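Local coordinates for protein aromatic-amino-acid aminotransferase (Burkholderia pseudomallei, PDB 4F4E) that probably transfers amino groups between aromatic amino acids such as tyrosine and 2-oxoglutarate, working as a homodimer with covalently bound pyridoxal 5'-phosphate, at residues L186-L200 / Q219-L233. Residues are numbered along the deposited sequence; the frame is centred on the assembly and turned at random.
Sequences LAALNGYEPGTIVVL and QVVEVVKARRLVPFL
The carbonyl oxygen of Y192 is gripped three times: R227 NH2 donates to Y192 O at 2.9 Å from above the carbonyl plane, R227 NE adds a weak bond, and a water donates to both Y192 O and R227 O. A bend at chi3 (72°) brings the guanidinium of R227 back over the turn 189-192, where N190 O sits 3.2 Å above the centre of one face; the water lies toward the rim of the other. The carboxylate of E193 stays beyond salt-bridge range. P194 CB lies over one face of the R228 guanidinium, toward the rim, with P194 CG 3.5 Å from R228 NH2, just where R228 closes helix 214-227 in a Schellman motif. G195 N bonds R228 O, and parallel pairing follows: V230 N to T196 O (2.8 Å, 179°), V198 N to V230 O, F232 N to V198 O and L200 N to F232 O. On the face that carries V198 and L200, L229 CD1 meets V198 CG2 at 3.9 Å, and L229 CD2 packs on Y192 CB at 4.0 Å. Between the helices, V223 CG1 packs on L189 CB (3.8 Å), and L186 CD1 meets V223 CG2 at 4.0 Å. This is the beta-alpha-beta unit of strands 197-201 and 230-235, with helix 182-189 against the crossover helix. Backbone hydrogen bonds thus join the strands, apolar side chains join the helices to each other and to the sheet, and the R227 charge is spent on backbone carbonyls at the turn.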
ATOM      1  N   LEU A 186     -15.487 -30.994   2.916  1.00 17.08           N
ATOM      2  CA  LEU A 186     -14.563 -31.960   2.399  1.00 18.61           C
ATOM      3  C   LEU A 186     -15.032 -32.461   1.029  1.00 17.91           C
ATOM      4  O   LEU A 186     -14.210 -32.661   0.104  1.00 17.36           O
ATOM      5  CB  LEU A 186     -14.389 -33.108   3.387  1.00 21.68           C
ATOM      6  CG  LEU A 186     -12.976 -33.657   3.204  1.00 23.77           C
ATOM      7  CD1 LEU A 186     -11.976 -32.691   3.849  1.00 25.65           C
ATOM      8  CD2 LEU A 186     -12.901 -35.058   3.784  1.00 26.88           C
ATOM      9  N   ALA A 187     -16.337 -32.638   0.873  1.00 17.13           N
ATOM     10  CA  ALA A 187     -16.848 -33.121  -0.399  1.00 17.31           C
ATOM     11  C   ALA A 187     -16.555 -32.133  -1.521  1.00 16.30           C
ATOM     12  O   ALA A 187     -16.150 -32.538  -2.613  1.00 16.31           O
ATOM     13  CB  ALA A 187     -18.343 -33.468  -0.325  1.00 17.41           C
ATOM     14  N   ALA A 188     -16.659 -30.843  -1.215  1.00 15.33           N
ATOM     15  CA  ALA A 188     -16.327 -29.774  -2.174  1.00 14.84           C
ATOM     16  C   ALA A 188     -14.861 -29.830  -2.564  1.00 14.96           C
ATOM     17  O   ALA A 188     -14.529 -29.796  -3.745  1.00 14.96           O
ATOM     18  CB  ALA A 188     -16.682 -28.387  -1.609  1.00 14.15           C
ATOM     19  N   LEU A 189     -13.972 -29.917  -1.571  1.00 14.75           N
ATOM     20  CA  LEU A 189     -12.550 -30.007  -1.850  0.70 14.68           C
ATOM     21  C   LEU A 189     -12.246 -31.247  -2.692  1.00 15.03           C
ATOM     22  O   LEU A 189     -11.460 -31.189  -3.630  1.00 14.72           O
ATOM     23  CB  LEU A 189     -11.744 -30.054  -0.548  0.70 14.73           C
ATOM     24  CG  LEU A 189     -11.809 -28.866   0.404  0.70 14.32           C
ATOM     25  CD1 LEU A 189     -11.178 -29.284   1.741  0.70 14.32           C
ATOM     26  CD2 LEU A 189     -11.127 -27.660  -0.207  0.70 13.56           C
ATOM     27  N   ASN A 190     -12.893 -32.361  -2.371  1.00 15.75           N
ATOM     28  CA  ASN A 190     -12.734 -33.623  -3.116  1.00 16.60           C
ATOM     29  C   ASN A 190     -13.255 -33.596  -4.559  1.00 16.42           C
ATOM     30  O   ASN A 190     -13.120 -34.589  -5.306  1.00 16.89           O
ATOM     31  CB  ASN A 190     -13.344 -34.787  -2.306  1.00 17.94           C
ATOM     32  CG  ASN A 190     -12.339 -35.415  -1.371  1.00 18.60           C
ATOM     33  OD1 ASN A 190     -11.127 -35.495  -1.678  1.00 20.69           O
ATOM     34  ND2 ASN A 190     -12.806 -35.871  -0.242  1.00 20.14           N
ATOM     35  N   GLY A 191     -13.841 -32.485  -4.956  1.00 15.62           N
ATOM     36  CA  GLY A 191     -14.226 -32.231  -6.342  1.00 16.16           C
ATOM     37  C   GLY A 191     -13.481 -31.135  -7.074  1.00 16.05           C
ATOM     38  O   GLY A 191     -13.674 -30.955  -8.284  1.00 16.84           O
ATOM     39  N   TYR A 192     -12.598 -30.412  -6.384  1.00 15.20           N
ATOM     40  CA  TYR A 192     -11.873 -29.329  -7.022  1.00 15.36           C
ATOM     41  C   TYR A 192     -10.712 -29.818  -7.879  1.00 15.69           C
ATOM     42  O   TYR A 192     -10.011 -30.777  -7.534  1.00 15.37           O
ATOM     43  CB  TYR A 192     -11.339 -28.326  -5.988  1.00 14.57           C
ATOM     44  CG  TYR A 192     -12.406 -27.534  -5.261  1.00 14.49           C
ATOM     45  CD1 TYR A 192     -13.701 -27.355  -5.797  1.00 14.61           C
ATOM     46  CD2 TYR A 192     -12.105 -26.915  -4.044  1.00 13.90           C
ATOM     47  CE1 TYR A 192     -14.656 -26.595  -5.127  1.00 14.38           C
ATOM     48  CE2 TYR A 192     -13.052 -26.183  -3.368  1.00 13.93           C
ATOM     49  CZ  TYR A 192     -14.314 -26.009  -3.898  1.00 14.17           C
ATOM     50  OH  TYR A 192     -15.212 -25.247  -3.204  1.00 13.55           O
ATOM     51  N   GLU A 193     -10.515 -29.146  -9.005  1.00 16.62           N
ATOM     52  CA  GLU A 193      -9.471 -29.494  -9.919  1.00 17.80           C
ATOM     53  C   GLU A 193      -8.083 -29.073  -9.429  1.00 16.88           C
ATOM     54  O   GLU A 193      -7.932 -28.127  -8.689  1.00 15.46           O
ATOM     55  CB  GLU A 193      -9.756 -28.896 -11.292  1.00 19.65           C
ATOM     56  CG  GLU A 193     -10.847 -29.643 -12.002  1.00 22.55           C
ATOM     57  CD  GLU A 193     -10.567 -31.166 -12.133  1.00 25.31           C
ATOM     58  OE1 GLU A 193      -9.499 -31.536 -12.693  1.00 29.74           O
ATOM     59  OE2 GLU A 193     -11.413 -31.986 -11.704  1.00 28.19           O
ATOM     60  N   PRO A 194      -7.037 -29.779  -9.886  1.00 17.30           N
ATOM     61  CA  PRO A 194      -5.678 -29.344  -9.548  1.00 16.46           C
ATOM     62  C   PRO A 194      -5.449 -27.856  -9.787  1.00 15.75           C
ATOM     63  O   PRO A 194      -5.846 -27.341 -10.813  1.00 15.78           O
ATOM     64  CB  PRO A 194      -4.808 -30.163 -10.494  1.00 17.49           C
ATOM     65  CG  PRO A 194      -5.617 -31.349 -10.797  1.00 18.03           C
ATOM     66  CD  PRO A 194      -7.021 -30.893 -10.852  1.00 18.12           C
ATOM     67  N   GLY A 195      -4.801 -27.185  -8.838  1.00 15.15           N
ATOM     68  CA  GLY A 195      -4.456 -25.747  -8.963  1.00 14.08           C
ATOM     69  C   GLY A 195      -5.497 -24.814  -8.389  1.00 13.47           C
ATOM     70  O   GLY A 195      -5.258 -23.588  -8.303  1.00 12.98           O
ATOM     71  N   THR A 196      -6.669 -25.347  -8.037  1.00 13.06           N
ATOM     72  CA  THR A 196      -7.697 -24.521  -7.395  1.00 12.75           C
ATOM     73  C   THR A 196      -7.104 -23.965  -6.104  1.00 12.12           C
ATOM     74  O   THR A 196      -6.465 -24.683  -5.347  1.00 11.67           O
ATOM     75  CB  THR A 196      -8.972 -25.341  -7.054  1.00 12.78           C
ATOM     76  OG1 THR A 196      -9.461 -25.972  -8.255  1.00 13.30           O
ATOM     77  CG2 THR A 196     -10.059 -24.477  -6.367  1.00 12.30           C
ATOM     78  N   ILE A 197      -7.311 -22.668  -5.906  1.00 11.77           N
ATOM     79  CA  ILE A 197      -6.752 -21.943  -4.798  1.00 11.34           C
ATOM     80  C   ILE A 197      -7.819 -21.946  -3.713  1.00 11.15           C
ATOM     81  O   ILE A 197      -8.906 -21.406  -3.897  1.00 11.84           O
ATOM     82  CB  ILE A 197      -6.421 -20.506  -5.199  1.00 10.93           C
ATOM     83  CG1 ILE A 197      -5.388 -20.451  -6.336  1.00 11.29           C
ATOM     84  CG2 ILE A 197      -6.049 -19.678  -3.974  1.00 10.48           C
ATOM     85  CD1 ILE A 197      -5.564 -19.240  -7.237  1.00 11.15           C
ATOM     86  N   VAL A 198      -7.499 -22.526  -2.554  1.00 10.95           N
ATOM     87  CA  VAL A 198      -8.467 -22.672  -1.488  1.00 10.37           C
ATOM     88  C   VAL A 198      -8.119 -21.719  -0.328  1.00  9.79           C
ATOM     89  O   VAL A 198      -7.102 -21.888   0.300  1.00  9.52           O
ATOM     90  CB  VAL A 198      -8.523 -24.131  -0.975  1.00 10.56           C
ATOM     91  CG1 VAL A 198      -9.666 -24.254   0.040  1.00 10.61           C
ATOM     92  CG2 VAL A 198      -8.747 -25.148  -2.134  1.00 11.21           C
ATOM     93  N   VAL A 199      -8.962 -20.724  -0.087  1.00  9.32           N
ATOM     94  CA  VAL A 199      -8.714 -19.693   0.928  1.00  9.03           C
ATOM     95  C   VAL A 199      -9.277 -20.211   2.246  1.00  9.05           C
ATOM     96  O   VAL A 199     -10.467 -20.446   2.361  1.00  9.23           O
ATOM     97  CB  VAL A 199      -9.351 -18.356   0.550  1.00  8.65           C
ATOM     98  CG1 VAL A 199      -9.123 -17.302   1.628  1.00  8.50           C
ATOM     99  CG2 VAL A 199      -8.873 -17.910  -0.824  1.00  8.96           C
ATOM    100  N   LEU A 200      -8.391 -20.433   3.202  1.00  8.93           N
ATOM    101  CA  LEU A 200      -8.672 -21.101   4.455  1.00  9.24           C
ATOM    102  C   LEU A 200      -8.323 -20.173   5.617  1.00  9.09           C
ATOM    103  O   LEU A 200      -7.165 -19.717   5.738  1.00  8.96           O
ATOM    104  CB  LEU A 200      -7.807 -22.371   4.545  1.00  9.58           C
ATOM    105  CG  LEU A 200      -8.141 -23.462   3.518  1.00  9.92           C
ATOM    106  CD1 LEU A 200      -6.970 -24.459   3.293  1.00 10.14           C
ATOM    107  CD2 LEU A 200      -9.405 -24.200   3.976  1.00  9.85           C
ATOM    108  N   GLN A 219      -7.550 -33.644   7.796  1.00 20.77           N
ATOM    109  CA  GLN A 219      -8.265 -34.144   6.625  1.00 21.19           C
ATOM    110  C   GLN A 219      -8.173 -33.139   5.485  1.00 19.22           C
ATOM    111  O   GLN A 219      -8.015 -33.521   4.330  1.00 18.77           O
ATOM    112  CB  GLN A 219      -9.722 -34.428   6.932  1.00 22.80           C
ATOM    113  CG  GLN A 219      -9.845 -35.527   7.982  1.00 26.10           C
ATOM    114  CD  GLN A 219     -11.270 -35.841   8.352  1.00 27.60           C
ATOM    115  OE1 GLN A 219     -11.963 -36.531   7.610  1.00 32.88           O
ATOM    116  NE2 GLN A 219     -11.698 -35.387   9.514  1.00 29.58           N
ATOM    117  N   VAL A 220      -8.291 -31.858   5.824  1.00 17.93           N
ATOM    118  CA  VAL A 220      -8.171 -30.827   4.808  1.00 16.40           C
ATOM    119  C   VAL A 220      -6.795 -30.870   4.135  1.00 16.05           C
ATOM    120  O   VAL A 220      -6.707 -30.850   2.912  1.00 14.97           O
ATOM    121  CB  VAL A 220      -8.471 -29.420   5.356  1.00 15.82           C
ATOM    122  CG1 VAL A 220      -8.203 -28.394   4.282  1.00 14.50           C
ATOM    123  CG2 VAL A 220      -9.932 -29.344   5.801  1.00 15.67           C
ATOM    124  N   VAL A 221      -5.740 -30.918   4.947  1.00 15.79           N
ATOM    125  CA  VAL A 221      -4.379 -31.004   4.430  1.00 15.79           C
ATOM    126  C   VAL A 221      -4.241 -32.231   3.503  1.00 16.98           C
ATOM    127  O   VAL A 221      -3.685 -32.108   2.427  1.00 16.57           O
ATOM    128  CB  VAL A 221      -3.340 -31.091   5.578  1.00 15.75           C
ATOM    129  CG1 VAL A 221      -1.939 -31.344   5.060  1.00 15.93           C
ATOM    130  CG2 VAL A 221      -3.386 -29.796   6.406  1.00 15.00           C
ATOM    131  N   GLU A 222      -4.767 -33.388   3.926  1.00 18.27           N
ATOM    132  CA  GLU A 222      -4.639 -34.619   3.120  1.00 20.75           C
ATOM    133  C   GLU A 222      -5.317 -34.475   1.751  1.00 19.11           C
ATOM    134  O   GLU A 222      -4.752 -34.897   0.717  1.00 18.77           O
ATOM    135  CB  GLU A 222      -5.166 -35.853   3.863  1.00 24.40           C
ATOM    136  CG  GLU A 222      -4.985 -37.163   3.090  1.00 29.47           C
ATOM    137  CD  GLU A 222      -6.164 -37.531   2.152  1.00 34.96           C
ATOM    138  OE1 GLU A 222      -7.322 -37.135   2.431  1.00 40.62           O
ATOM    139  OE2 GLU A 222      -5.934 -38.250   1.137  1.00 40.86           O
ATOM    140  N   VAL A 223      -6.497 -33.856   1.717  1.00 17.29           N
ATOM    141  CA  VAL A 223      -7.196 -33.632   0.437  1.00 16.77           C
ATOM    142  C   VAL A 223      -6.499 -32.614  -0.447  1.00 15.93           C
ATOM    143  O   VAL A 223      -6.327 -32.853  -1.630  1.00 15.71           O
ATOM    144  CB  VAL A 223      -8.689 -33.261   0.627  1.00 16.87           C
ATOM    145  CG1 VAL A 223      -9.356 -33.040  -0.718  1.00 17.35           C
ATOM    146  CG2 VAL A 223      -9.387 -34.387   1.367  1.00 17.08           C
ATOM    147  N   VAL A 224      -6.068 -31.484   0.134  1.00 14.94           N
ATOM    148  CA  VAL A 224      -5.310 -30.488  -0.624  1.00 14.40           C
ATOM    149  C   VAL A 224      -4.073 -31.147  -1.237  1.00 14.56           C
ATOM    150  O   VAL A 224      -3.744 -30.902  -2.387  1.00 14.51           O
ATOM    151  CB  VAL A 224      -4.926 -29.291   0.265  1.00 13.77           C
ATOM    152  CG1 VAL A 224      -3.829 -28.435  -0.399  1.00 13.25           C
ATOM    153  CG2 VAL A 224      -6.138 -28.447   0.603  1.00 13.14           C
ATOM    154  N   LYS A 225      -3.382 -31.967  -0.462  1.00 15.10           N
ATOM    155  CA  LYS A 225      -2.191 -32.645  -0.980  0.50 15.89           C
ATOM    156  C   LYS A 225      -2.559 -33.611  -2.106  1.00 16.58           C
ATOM    157  O   LYS A 225      -1.993 -33.528  -3.206  1.00 16.90           O
ATOM    158  CB  LYS A 225      -1.395 -33.352   0.127  0.50 16.31           C
ATOM    159  CG  LYS A 225      -0.065 -33.933  -0.384  0.50 16.86           C
ATOM    160  CD  LYS A 225       1.085 -33.802   0.620  0.50 16.96           C
ATOM    161  CE  LYS A 225       2.423 -34.345   0.097  0.50 17.40           C
ATOM    162  NZ  LYS A 225       3.418 -33.295  -0.230  0.50 17.29           N
ATOM    163  N   ALA A 226      -3.504 -34.515  -1.839  1.00 17.17           N
ATOM    164  CA  ALA A 226      -3.909 -35.523  -2.810  1.00 17.55           C
ATOM    165  C   ALA A 226      -4.431 -34.921  -4.129  1.00 17.44           C
ATOM    166  O   ALA A 226      -4.152 -35.475  -5.232  1.00 17.71           O
ATOM    167  CB  ALA A 226      -4.911 -36.499  -2.209  1.00 17.83           C
ATOM    168  N   ARG A 227      -5.140 -33.801  -4.036  1.00 16.22           N
ATOM    169  CA  ARG A 227      -5.732 -33.188  -5.215  1.00 16.24           C
ATOM    170  C   ARG A 227      -4.923 -32.048  -5.818  1.00 16.53           C
ATOM    171  O   ARG A 227      -5.303 -31.468  -6.824  1.00 16.11           O
ATOM    172  CB  ARG A 227      -7.158 -32.809  -4.909  1.00 16.20           C
ATOM    173  CG  ARG A 227      -8.008 -34.073  -4.744  1.00 16.48           C
ATOM    174  CD  ARG A 227      -9.454 -33.741  -4.551  1.00 15.93           C
ATOM    175  NE  ARG A 227     -10.037 -33.264  -5.793  1.00 15.91           N
ATOM    176  CZ  ARG A 227     -10.335 -34.035  -6.839  1.00 15.90           C
ATOM    177  NH1 ARG A 227     -10.112 -35.343  -6.837  1.00 16.61           N
ATOM    178  NH2 ARG A 227     -10.896 -33.488  -7.900  1.00 15.92           N
ATOM    179  N   ARG A 228      -3.744 -31.787  -5.247  1.00 16.65           N
ATOM    180  CA  ARG A 228      -2.854 -30.726  -5.737  1.00 17.03           C
ATOM    181  C   ARG A 228      -3.565 -29.374  -5.807  1.00 14.87           C
ATOM    182  O   ARG A 228      -3.420 -28.626  -6.761  1.00 14.63           O
ATOM    183  CB  ARG A 228      -2.215 -31.128  -7.055  1.00 19.36           C
ATOM    184  CG  ARG A 228      -1.609 -32.534  -6.967  1.00 22.69           C
ATOM    185  CD  ARG A 228      -0.736 -32.851  -8.161  1.00 26.86           C
ATOM    186  NE  ARG A 228      -1.542 -33.101  -9.366  1.00 30.37           N
ATOM    187  CZ  ARG A 228      -1.633 -32.294 -10.432  1.00 32.23           C
ATOM    188  NH1 ARG A 228      -0.972 -31.126 -10.504  1.00 33.88           N
ATOM    189  NH2 ARG A 228      -2.418 -32.665 -11.448  1.00 34.31           N
ATOM    190  N   LEU A 229      -4.298 -29.080  -4.742  1.00 13.52           N
ATOM    191  CA  LEU A 229      -4.894 -27.775  -4.555  1.00 12.80           C
ATOM    192  C   LEU A 229      -3.832 -26.835  -3.983  1.00 12.37           C
ATOM    193  O   LEU A 229      -2.826 -27.276  -3.431  1.00 12.83           O
ATOM    194  CB  LEU A 229      -6.091 -27.885  -3.627  1.00 12.49           C
ATOM    195  CG  LEU A 229      -7.069 -29.007  -4.018  1.00 13.04           C
ATOM    196  CD1 LEU A 229      -8.296 -28.838  -3.142  1.00 13.29           C
ATOM    197  CD2 LEU A 229      -7.459 -28.991  -5.496  1.00 13.22           C
ATOM    198  N   VAL A 230      -4.065 -25.536  -4.097  1.00 11.63           N
ATOM    199  CA  VAL A 230      -3.110 -24.542  -3.602  1.00 10.66           C
ATOM    200  C   VAL A 230      -3.747 -23.919  -2.384  1.00 10.24           C
ATOM    201  O   VAL A 230      -4.709 -23.151  -2.487  1.00  9.95           O
ATOM    202  CB  VAL A 230      -2.820 -23.468  -4.667  1.00 10.44           C
ATOM    203  CG1 VAL A 230      -1.882 -22.388  -4.075  1.00 10.04           C
ATOM    204  CG2 VAL A 230      -2.266 -24.118  -5.942  1.00 10.53           C
ATOM    205  N   PRO A 231      -3.230 -24.251  -1.191  1.00 10.26           N
ATOM    206  CA  PRO A 231      -3.812 -23.679   0.021  1.00 10.11           C
ATOM    207  C   PRO A 231      -3.326 -22.243   0.236  1.00  9.86           C
ATOM    208  O   PRO A 231      -2.131 -21.973   0.174  1.00  9.56           O
ATOM    209  CB  PRO A 231      -3.305 -24.590   1.128  1.00 10.32           C
ATOM    210  CG  PRO A 231      -1.995 -25.084   0.616  1.00 10.53           C
ATOM    211  CD  PRO A 231      -2.101 -25.141  -0.897  1.00 10.52           C
ATOM    212  N   PHE A 232      -4.282 -21.376   0.530  1.00  9.85           N
ATOM    213  CA  PHE A 232      -4.007 -19.989   0.792  1.00  9.47           C
ATOM    214  C   PHE A 232      -4.539 -19.719   2.182  1.00  9.53           C
ATOM    215  O   PHE A 232      -5.735 -19.427   2.392  1.00  9.65           O
ATOM    216  CB  PHE A 232      -4.599 -19.043  -0.299  1.00  9.39           C
ATOM    217  CG  PHE A 232      -3.869 -17.710  -0.415  1.00  9.28           C
ATOM    218  CD1 PHE A 232      -3.332 -17.063   0.715  1.00  9.00           C
ATOM    219  CD2 PHE A 232      -3.755 -17.089  -1.629  1.00  9.27           C
ATOM    220  CE1 PHE A 232      -2.646 -15.838   0.587  1.00  8.74           C
ATOM    221  CE2 PHE A 232      -3.070 -15.860  -1.758  1.00  9.09           C
ATOM    222  CZ  PHE A 232      -2.505 -15.250  -0.654  1.00  8.75           C
ATOM    223  N   LEU A 233      -3.656 -19.828   3.181  1.00  9.53           N
ATOM    224  CA  LEU A 233      -4.090 -19.616   4.562  0.50  9.30           C
ATOM    225  C   LEU A 233      -4.154 -18.113   4.840  1.00  8.94           C
ATOM    226  O   LEU A 233      -3.280 -17.341   4.409  1.00  8.77           O
ATOM    227  CB  LEU A 233      -3.151 -20.337   5.538  0.50  9.58           C
ATOM    228  CG  LEU A 233      -3.268 -21.866   5.498  0.50 10.05           C
ATOM    229  CD1 LEU A 233      -2.000 -22.507   6.008  0.50 10.35           C
ATOM    230  CD2 LEU A 233      -4.464 -22.329   6.338  0.50 10.29           C
TER
HETATM  231  O   HOH W   1      -7.569 -32.361  -8.207  1.00 16.71           O